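Local coordinates for phycocyanobilin lyase subunit alpha (Nostoc sp. PCC 7120, PDB 5N3U), which pairs with the CpcF subunit to form a lyase that is probably required for attaching the bilin chromophore to the phycocyanin alpha chain, the product of cpcA, at residues F102-E106 and P142-P147; V52-I56 and L84-A89; L224-E228 and R267-L271. All blocks are in the same frame, centred on the assembly; numbering follows the deposited sequence.

Contact 1 of 3, residues F102-E106 and P142-P147; sequences FYVRE and PHLVQP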
loop_
_atom_site.group_PDB
_atom_site.type_symbol
_atom_site.label_atom_id
_atom_site.label_comp_id
_atom_site.label_asym_id
_atom_site.label_seq_id
_atom_site.Cartn_x
_atom_site.Cartn_y
_atom_site.Cartn_z
ATOM N N PHE A 102 23.236 19.123 -3.390
ATOM C CA PHE A 102 22.048 19.480 -4.138
ATOM C C PHE A 102 20.755 19.026 -3.473
ATOM O O PHE A 102 19.753 19.788 -3.423
ATOM C CB PHE A 102 22.145 18.958 -5.611
ATOM C CG PHE A 102 20.862 19.085 -6.367
ATOM C CD1 PHE A 102 19.892 18.102 -6.276
ATOM C CD2 PHE A 102 20.595 20.210 -7.181
ATOM C CE1 PHE A 102 18.691 18.207 -6.915
ATOM C CE2 PHE A 102 19.385 20.288 -7.919
ATOM C CZ PHE A 102 18.383 19.356 -7.711
ATOM N N TYR A 103 20.773 17.799 -2.973
ATOM C CA TYR A 103 19.575 17.157 -2.469
ATOM C C TYR A 103 19.153 17.764 -1.101
ATOM O O TYR A 103 17.990 17.790 -0.793
ATOM C CB TYR A 103 19.723 15.650 -2.400
ATOM C CG TYR A 103 19.784 15.065 -3.764
ATOM C CD1 TYR A 103 18.613 14.991 -4.536
ATOM C CD2 TYR A 103 20.991 14.672 -4.328
ATOM C CE1 TYR A 103 18.661 14.539 -5.890
ATOM C CE2 TYR A 103 21.047 14.174 -5.631
ATOM C CZ TYR A 103 19.876 14.134 -6.392
ATOM O OH TYR A 103 19.905 13.694 -7.683
ATOM N N VAL A 104 20.079 18.326 -0.370
ATOM C CA VAL A 104 19.728 19.152 0.820
ATOM C C VAL A 104 19.039 20.453 0.390
ATOM O O VAL A 104 18.067 20.822 0.967
ATOM C CB VAL A 104 20.948 19.449 1.670
ATOM C CG1 VAL A 104 20.600 20.440 2.744
ATOM C CG2 VAL A 104 21.431 18.183 2.317
ATOM N N ARG A 105 19.615 21.140 -0.572
ATOM C CA ARG A 105 19.019 22.367 -1.124
ATOM C C ARG A 105 17.612 22.112 -1.597
ATOM O O ARG A 105 16.676 22.885 -1.308
ATOM C CB ARG A 105 19.889 23.002 -2.218
ATOM C CG ARG A 105 21.334 23.297 -1.794
ATOM C CD ARG A 105 22.043 24.369 -2.656
ATOM N NE ARG A 105 22.239 23.996 -4.048
ATOM C CZ ARG A 105 23.114 23.109 -4.478
ATOM N NH1 ARG A 105 23.898 22.467 -3.603
ATOM N NH2 ARG A 105 23.190 22.840 -5.764
ATOM N N GLU A 106 17.443 21.016 -2.262
ATOM C CA GLU A 106 16.116 20.630 -2.816
ATOM C C GLU A 106 15.114 20.372 -1.708
ATOM O O GLU A 106 13.993 20.839 -1.719
ATOM C CB GLU A 106 16.242 19.370 -3.694
ATOM C CG GLU A 106 14.967 19.112 -4.472
ATOM C CD GLU A 106 15.119 17.987 -5.480
ATOM O OE1 GLU A 106 15.559 16.869 -5.070
ATOM O OE2 GLU A 106 14.846 18.262 -6.683
ATOM N N PRO A 142 21.987 13.622 -12.384
ATOM C CA PRO A 142 20.581 13.499 -12.746
ATOM C C PRO A 142 19.674 14.649 -12.249
ATOM O O PRO A 142 18.600 14.392 -11.694
ATOM C CB PRO A 142 20.205 12.197 -12.048
ATOM C CG PRO A 142 21.005 12.254 -10.782
ATOM C CD PRO A 142 22.311 12.908 -11.154
ATOM N N HIS A 143 20.171 15.860 -12.291
ATOM C CA HIS A 143 19.480 17.005 -11.767
ATOM C C HIS A 143 20.092 18.248 -12.420
ATOM O O HIS A 143 21.201 18.240 -12.929
ATOM C CB HIS A 143 19.532 17.051 -10.227
ATOM C CG HIS A 143 20.907 17.075 -9.620
ATOM N ND1 HIS A 143 21.705 18.194 -9.620
ATOM C CD2 HIS A 143 21.611 16.124 -8.948
ATOM C CE1 HIS A 143 22.836 17.941 -8.979
ATOM N NE2 HIS A 143 22.792 16.688 -8.565
ATOM N N LEU A 144 19.383 19.355 -12.342
ATOM C CA LEU A 144 19.933 20.635 -12.762
ATOM C C LEU A 144 20.819 21.190 -11.722
ATOM O O LEU A 144 20.905 20.621 -10.634
ATOM C CB LEU A 144 18.786 21.607 -13.067
ATOM C CG LEU A 144 17.808 21.099 -14.099
ATOM C CD1 LEU A 144 16.583 21.961 -14.220
ATOM C CD2 LEU A 144 18.453 20.968 -15.454
ATOM N N VAL A 145 21.508 22.282 -12.027
ATOM C CA VAL A 145 22.448 22.862 -11.121
ATOM C C VAL A 145 21.852 23.350 -9.802
ATOM O O VAL A 145 22.555 23.353 -8.766
ATOM C CB VAL A 145 23.349 23.970 -11.729
ATOM C CG1 VAL A 145 24.346 23.363 -12.706
ATOM C CG2 VAL A 145 22.530 25.106 -12.312
ATOM N N GLN A 146 20.552 23.715 -9.851
ATOM C CA GLN A 146 19.810 24.078 -8.649
ATOM C C GLN A 146 18.450 23.454 -8.739
ATOM O O GLN A 146 18.025 23.035 -9.795
ATOM C CB GLN A 146 19.698 25.615 -8.490
ATOM C CG GLN A 146 20.995 26.406 -8.323
ATOM C CD GLN A 146 21.643 26.072 -7.027
ATOM O OE1 GLN A 146 21.069 25.390 -6.186
ATOM N NE2 GLN A 146 22.789 26.589 -6.815
ATOM N N PRO A 147 17.766 23.277 -7.590
ATOM C CA PRO A 147 16.443 22.678 -7.599
ATOM C C PRO A 147 15.440 23.735 -8.029
ATOM O O PRO A 147 14.687 24.308 -7.214
ATOM C CB PRO A 147 16.233 22.243 -6.133
ATOM C CG PRO A 147 17.024 23.227 -5.353
ATOM C CD PRO A 147 18.240 23.501 -6.214
HETATM O O HOH W 1 17.771 13.673 -8.843
#
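Phe102 and His143 lie face to face where the first turn of helix 102-115, part of the HEAT-repeat array, meets the irregular chain leading into helix 148-157. Their ring centroids are 3.7 Å apart and the planes differ by 12°, which defines a stack. A CH-pi contact flanks it at each end, Phe102 CB over the imidazole and His143 CB over the phenyl, because the two side chains run past each other in opposite directions. Tyr103 completes the aromatic cluster: its OH comes to the imidazole edge, 3.2 Å from His143 CD2.

Two kinds of hydrogen bond fix the loop. Within it, His143 ND1 donates to Leu144 O at 2.7 Å and 173°, nearly straight, although the donor stands above the carbonyl plane. CG of His143 sits between backbone N and carbonyl carbon (chi1 58°), which carries the ring back over Phe102 with ND1 facing that oxygen. With an alanine here, that face of Phe102 would probably lose its aromatic partner, and Leu144 O the ND1 donor that holds it. Across the contact, Arg105 NE reaches Gln146 OE1 at 2.8 Å, in the guanidinium plane, while NH2 adds a weak bond to Val145 O. NH1 turns back to Cys99 O, just before the helix, and one guanidinium thereby ties the loop to the start of helix 102-115.

Apolar packing closes the side toward helix 148-157, where Pro147 occupies the N-cap position: its CD lies 3.8 Å from Phe102 CE2, and its CB lies 3.7 Å from Glu106 CA.

Contact 2 of 3, residues V52-I56 and L84-A89; sequences VDALI and LGNRKA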
loop_
_atom_site.group_PDB
_atom_site.type_symbol
_atom_site.label_atom_id
_atom_site.label_comp_id
_atom_site.label_asym_id
_atom_site.label_seq_id
_atom_site.Cartn_x
_atom_site.Cartn_y
_atom_site.Cartn_z
ATOM N N VAL A 52 10.841 18.705 16.598
ATOM C CA VAL A 52 11.247 19.831 15.775
ATOM C C VAL A 52 12.656 20.221 16.113
ATOM O O VAL A 52 13.492 20.344 15.250
ATOM C CB VAL A 52 10.240 21.018 15.879
ATOM C CG1 VAL A 52 10.733 22.270 15.173
ATOM C CG2 VAL A 52 8.884 20.689 15.333
ATOM N N ASP A 53 12.957 20.443 17.402
ATOM C CA ASP A 53 14.309 20.822 17.796
ATOM C C ASP A 53 15.368 19.813 17.415
ATOM O O ASP A 53 16.442 20.141 16.922
ATOM C CB ASP A 53 14.377 20.998 19.331
ATOM C CG ASP A 53 13.551 22.239 19.835
ATOM O OD1 ASP A 53 13.000 23.027 19.020
ATOM O OD2 ASP A 53 13.414 22.395 21.065
ATOM N N ALA A 54 15.080 18.548 17.645
ATOM C CA ALA A 54 16.003 17.471 17.237
ATOM C C ALA A 54 16.267 17.427 15.725
ATOM O O ALA A 54 17.417 17.189 15.248
ATOM C CB ALA A 54 15.447 16.136 17.718
ATOM N N LEU A 55 15.220 17.663 14.963
ATOM C CA LEU A 55 15.420 17.686 13.494
ATOM C C LEU A 55 16.219 18.893 13.049
ATOM O O LEU A 55 17.081 18.786 12.154
ATOM C CB LEU A 55 14.086 17.589 12.785
ATOM C CG LEU A 55 13.416 16.247 12.902
ATOM C CD1 LEU A 55 11.954 16.361 12.593
ATOM C CD2 LEU A 55 14.097 15.184 12.030
ATOM N N ILE A 56 15.986 20.045 13.679
ATOM C CA ILE A 56 16.783 21.205 13.416
ATOM C C ILE A 56 18.219 20.950 13.674
ATOM O O ILE A 56 19.054 21.311 12.855
ATOM C CB ILE A 56 16.260 22.430 14.192
ATOM C CG1 ILE A 56 14.903 22.799 13.621
ATOM C CG2 ILE A 56 17.312 23.599 14.162
ATOM C CD1 ILE A 56 14.050 23.791 14.398
ATOM N N LEU A 84 6.018 19.266 9.377
ATOM C CA LEU A 84 5.614 19.510 10.759
ATOM C C LEU A 84 4.991 20.865 11.001
ATOM O O LEU A 84 4.561 21.081 12.077
ATOM C CB LEU A 84 6.806 19.260 11.684
ATOM C CG LEU A 84 7.415 17.874 11.537
ATOM C CD1 LEU A 84 8.487 17.627 12.554
ATOM C CD2 LEU A 84 6.404 16.768 11.587
ATOM N N GLY A 85 5.030 21.798 10.039
ATOM C CA GLY A 85 4.379 23.053 10.142
ATOM C C GLY A 85 4.947 24.006 11.173
ATOM O O GLY A 85 4.227 24.865 11.634
ATOM N N ASN A 86 6.182 23.838 11.611
ATOM C CA ASN A 86 6.722 24.688 12.662
ATOM C C ASN A 86 7.784 25.633 12.079
ATOM O O ASN A 86 8.870 25.225 11.721
ATOM C CB ASN A 86 7.283 23.872 13.762
ATOM C CG ASN A 86 7.588 24.702 15.011
ATOM O OD1 ASN A 86 8.029 25.841 14.945
ATOM N ND2 ASN A 86 7.410 24.103 16.128
ATOM N N ARG A 87 7.458 26.922 12.024
ATOM C CA ARG A 87 8.334 27.926 11.412
ATOM C C ARG A 87 9.584 28.249 12.215
ATOM O O ARG A 87 10.490 28.939 11.747
ATOM C CB ARG A 87 7.544 29.158 11.131
ATOM C CG ARG A 87 6.422 28.940 10.148
ATOM C CD ARG A 87 5.761 30.262 9.837
ATOM N NE ARG A 87 4.844 30.136 8.714
ATOM C CZ ARG A 87 4.423 31.150 7.970
ATOM N NH1 ARG A 87 4.843 32.424 8.188
ATOM N NH2 ARG A 87 3.549 30.891 6.998
ATOM N N LYS A 88 9.699 27.708 13.407
ATOM C CA LYS A 88 11.009 27.696 14.038
ATOM C C LYS A 88 12.100 27.126 13.197
ATOM O O LYS A 88 13.293 27.433 13.382
ATOM C CB LYS A 88 10.925 26.788 15.286
ATOM C CG LYS A 88 12.142 26.866 16.149
ATOM C CD LYS A 88 11.982 26.176 17.514
ATOM C CE LYS A 88 13.370 26.342 18.140
ATOM N NZ LYS A 88 13.576 25.643 19.424
ATOM N N ALA A 89 11.705 26.190 12.295
ATOM C CA ALA A 89 12.679 25.586 11.372
ATOM C C ALA A 89 13.234 26.453 10.267
ATOM O O ALA A 89 14.198 26.034 9.538
ATOM C CB ALA A 89 12.024 24.341 10.770
#
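Val52, Leu55 and Ile56 make the apolar part of this contact, in which helix 49-58 packs against the connection between helices 72-83 and 90-96. This is neighbour-to-neighbour stacking of an alpha-solenoid, linking the PBS lyase HEAT-like repeat to the HEAT repeats that follow. Leu84 CD1 meets Leu55 CD1 at 3.7 Å, the two side chains crossing at about a right angle, and also approaches Val52 CG2. Leu55 continues inward onto Ala77, Ala80 and Leu81 of helix 72-83. One turn on from Val52, Ile56 CD1 comes within 3.8 Å of Ala89 CA and also touches Lys88 CG. With CG1 anti to the carbonyl carbon (chi1 -67°) and chi2 extended, Ile56 carries its terminal methyl to that backbone.

Polar groups shape the loop and border this packing. After Gly85 leaves helical angles with positive phi, Asn86 OD1 accepts from Lys88 N at 2.9 Å, forming an Asx turn. The same amide presents ND2 to Val52, 3.8 Å from CG2, so one side-chain group both folds the turn and packs on the helix.

The charged pair lies at the more solvent-accessible side: Lys88 is exposed and Asp53 partly so. Lys88 is extended along its whole length and brings NZ to Asp53 OD1 at 2.7 Å, a salt bridge entered from above the carboxylate plane, 48° out of it. The chemistry thus divides by depth: Leu84 and Leu55 are buried among aliphatic groups, whereas the ion pair lies at the margin, where solvent would probably moderate its electrostatic contribution.

Contact 3 of 3, residues L224-E228 and R267-L271; sequences LAAAE and RVMNL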
loop_
_atom_site.group_PDB
_atom_site.type_symbol
_atom_site.label_atom_id
_atom_site.label_comp_id
_atom_site.label_asym_id
_atom_site.label_seq_id
_atom_site.Cartn_x
_atom_site.Cartn_y
_atom_site.Cartn_z
ATOM N N LEU A 224 -10.268 28.259 -10.264
ATOM C CA LEU A 224 -11.649 27.729 -10.442
ATOM C C LEU A 224 -12.005 27.208 -11.815
ATOM O O LEU A 224 -12.584 26.142 -11.945
ATOM C CB LEU A 224 -12.682 28.766 -10.023
ATOM C CG LEU A 224 -14.157 28.333 -10.013
ATOM C CD1 LEU A 224 -14.389 27.287 -8.914
ATOM C CD2 LEU A 224 -15.038 29.547 -9.738
ATOM N N ALA A 225 -11.646 27.944 -12.856
ATOM C CA ALA A 225 -11.909 27.521 -14.185
ATOM C C ALA A 225 -11.374 26.222 -14.575
ATOM O O ALA A 225 -11.796 25.659 -15.572
ATOM C CB ALA A 225 -11.443 28.636 -15.206
ATOM N N ALA A 226 -10.415 25.659 -13.837
ATOM C CA ALA A 226 -9.916 24.326 -14.189
ATOM C C ALA A 226 -10.764 23.152 -13.650
ATOM O O ALA A 226 -10.418 21.986 -13.857
ATOM C CB ALA A 226 -8.484 24.182 -13.658
ATOM N N ALA A 227 -11.824 23.432 -12.917
ATOM C CA ALA A 227 -12.585 22.319 -12.220
ATOM C C ALA A 227 -12.959 21.111 -13.082
ATOM O O ALA A 227 -12.633 19.979 -12.735
ATOM C CB ALA A 227 -13.786 22.890 -11.557
ATOM N N GLU A 228 -13.604 21.314 -14.237
ATOM C CA GLU A 228 -13.997 20.156 -15.049
ATOM C C GLU A 228 -12.829 19.518 -15.737
ATOM O O GLU A 228 -12.811 18.296 -15.949
ATOM C CB GLU A 228 -15.125 20.508 -16.095
ATOM C CG GLU A 228 -16.430 20.878 -15.400
ATOM C CD GLU A 228 -16.401 22.257 -14.725
ATOM O OE1 GLU A 228 -15.603 23.154 -15.125
ATOM O OE2 GLU A 228 -17.178 22.510 -13.777
ATOM N N ARG A 267 -20.704 23.582 -7.070
ATOM C CA ARG A 267 -20.243 23.002 -8.330
ATOM C C ARG A 267 -18.963 22.123 -8.128
ATOM O O ARG A 267 -18.845 21.033 -8.691
ATOM C CB ARG A 267 -19.885 24.154 -9.268
ATOM C CG ARG A 267 -19.171 23.797 -10.562
ATOM C CD ARG A 267 -18.531 25.106 -11.036
ATOM N NE ARG A 267 -17.707 24.966 -12.225
ATOM C CZ ARG A 267 -16.923 25.947 -12.681
ATOM N NH1 ARG A 267 -16.869 27.125 -12.055
ATOM N NH2 ARG A 267 -16.150 25.730 -13.727
ATOM N N VAL A 268 -18.036 22.658 -7.383
ATOM C CA VAL A 268 -16.779 21.933 -7.078
ATOM C C VAL A 268 -17.094 20.652 -6.210
ATOM O O VAL A 268 -16.599 19.601 -6.524
ATOM C CB VAL A 268 -15.825 22.872 -6.344
ATOM C CG1 VAL A 268 -14.597 22.127 -5.795
ATOM C CG2 VAL A 268 -15.391 24.017 -7.277
ATOM N N MET A 269 -17.959 20.779 -5.195
ATOM C CA MET A 269 -18.326 19.633 -4.329
ATOM C C MET A 269 -18.984 18.546 -5.092
ATOM O O MET A 269 -18.711 17.378 -4.865
ATOM C CB MET A 269 -19.161 20.072 -3.153
ATOM C CG MET A 269 -18.360 20.796 -2.166
ATOM S SD MET A 269 -18.964 21.259 -0.553
ATOM C CE MET A 269 -20.089 22.595 -1.014
ATOM N N ASN A 270 -19.809 18.908 -6.067
ATOM C CA ASN A 270 -20.469 17.938 -6.884
ATOM C C ASN A 270 -19.489 17.165 -7.722
ATOM O O ASN A 270 -19.672 15.948 -8.021
ATOM C CB ASN A 270 -21.529 18.594 -7.810
ATOM C CG ASN A 270 -22.756 19.159 -7.029
ATOM O OD1 ASN A 270 -23.067 18.738 -5.942
ATOM N ND2 ASN A 270 -23.461 20.104 -7.629
ATOM N N LEU A 271 -18.435 17.852 -8.174
ATOM C CA LEU A 271 -17.409 17.127 -8.924
ATOM C C LEU A 271 -16.625 16.162 -7.935
ATOM O O LEU A 271 -16.305 15.065 -8.301
ATOM C CB LEU A 271 -16.441 18.087 -9.577
ATOM C CG LEU A 271 -17.061 18.930 -10.686
ATOM C CD1 LEU A 271 -16.134 20.104 -11.011
ATOM C CD2 LEU A 271 -17.344 18.053 -11.892
#
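Ala227 and Val268 mark the closest backbone approach, with CA atoms 6.6 Å apart, and Glu228 and Leu271 follow at 7.6 Å. One partner is a 3-10 turn, 224-226, running directly into helix 227-232; its bond from Ala227 N to Leu224 O measures 3.0 Å. The other is a regular turn within helix 263-273. Side chains of Leu224, Ala227, Val268 and Leu271 fill the interval, and Arg267 reaches across beside them.

The chain of Arg267 is extended from CG to NE, with CG anti to the backbone N, and it reaches over to grip Glu228 side-on. NE bonds OE2 of Glu228 and NH2 bonds OE1, both at 3.0 Å and with N-H...O angles of 162° and 164°. Each oxygen uses its syn lone pair, and the carboxylate and guanidinium planes differ by 4°. A bend at chi2 of Glu228 turns the acid toward this edge. The paired bonds should hold both flat groups against rotation, and NH1 is held separately by Gln264 OE1.

Such helix-to-helix packing belongs to the C-terminal part of an all-helical solenoid, in which helix 237-250 backs both segments: Ala227 rests on Leu247, Val268 on Leu248 and Leu271 on Leu244. On the facing sides, Leu224 CD1 meets Val268 CG2 at 3.8 Å, and Ala227 CB meets Leu271 CD1 at 3.7 Å. Leu224 also brings its CG to 3.6 Å from Arg267 NH1, crossing the arginine obliquely, and Ala227 CB lies over one guanidinium face. Met269, on another side of helix 263-273, packs on Arg193 of the neighbouring beta subunit.

In the fold
The three contacts follow one another along the chain without interleaving: contact 2 closes before contact 1 opens, and contact 1 closes before contact 3. Contacts 1 and 2 are nearer neighbours, with centres 22 Å and nearest atoms about 10 Å apart. Contact 3 is 35 Å from each of them between centres, and it lies on the opposite side of the chain's centre from contact 1. None touches another, so each joins its own local part of the helical array. Both contact 1, through Pro142, and contact 3, through Met269, also meet the beta subunit, whereas contact 2 touches no other chain of the assembly.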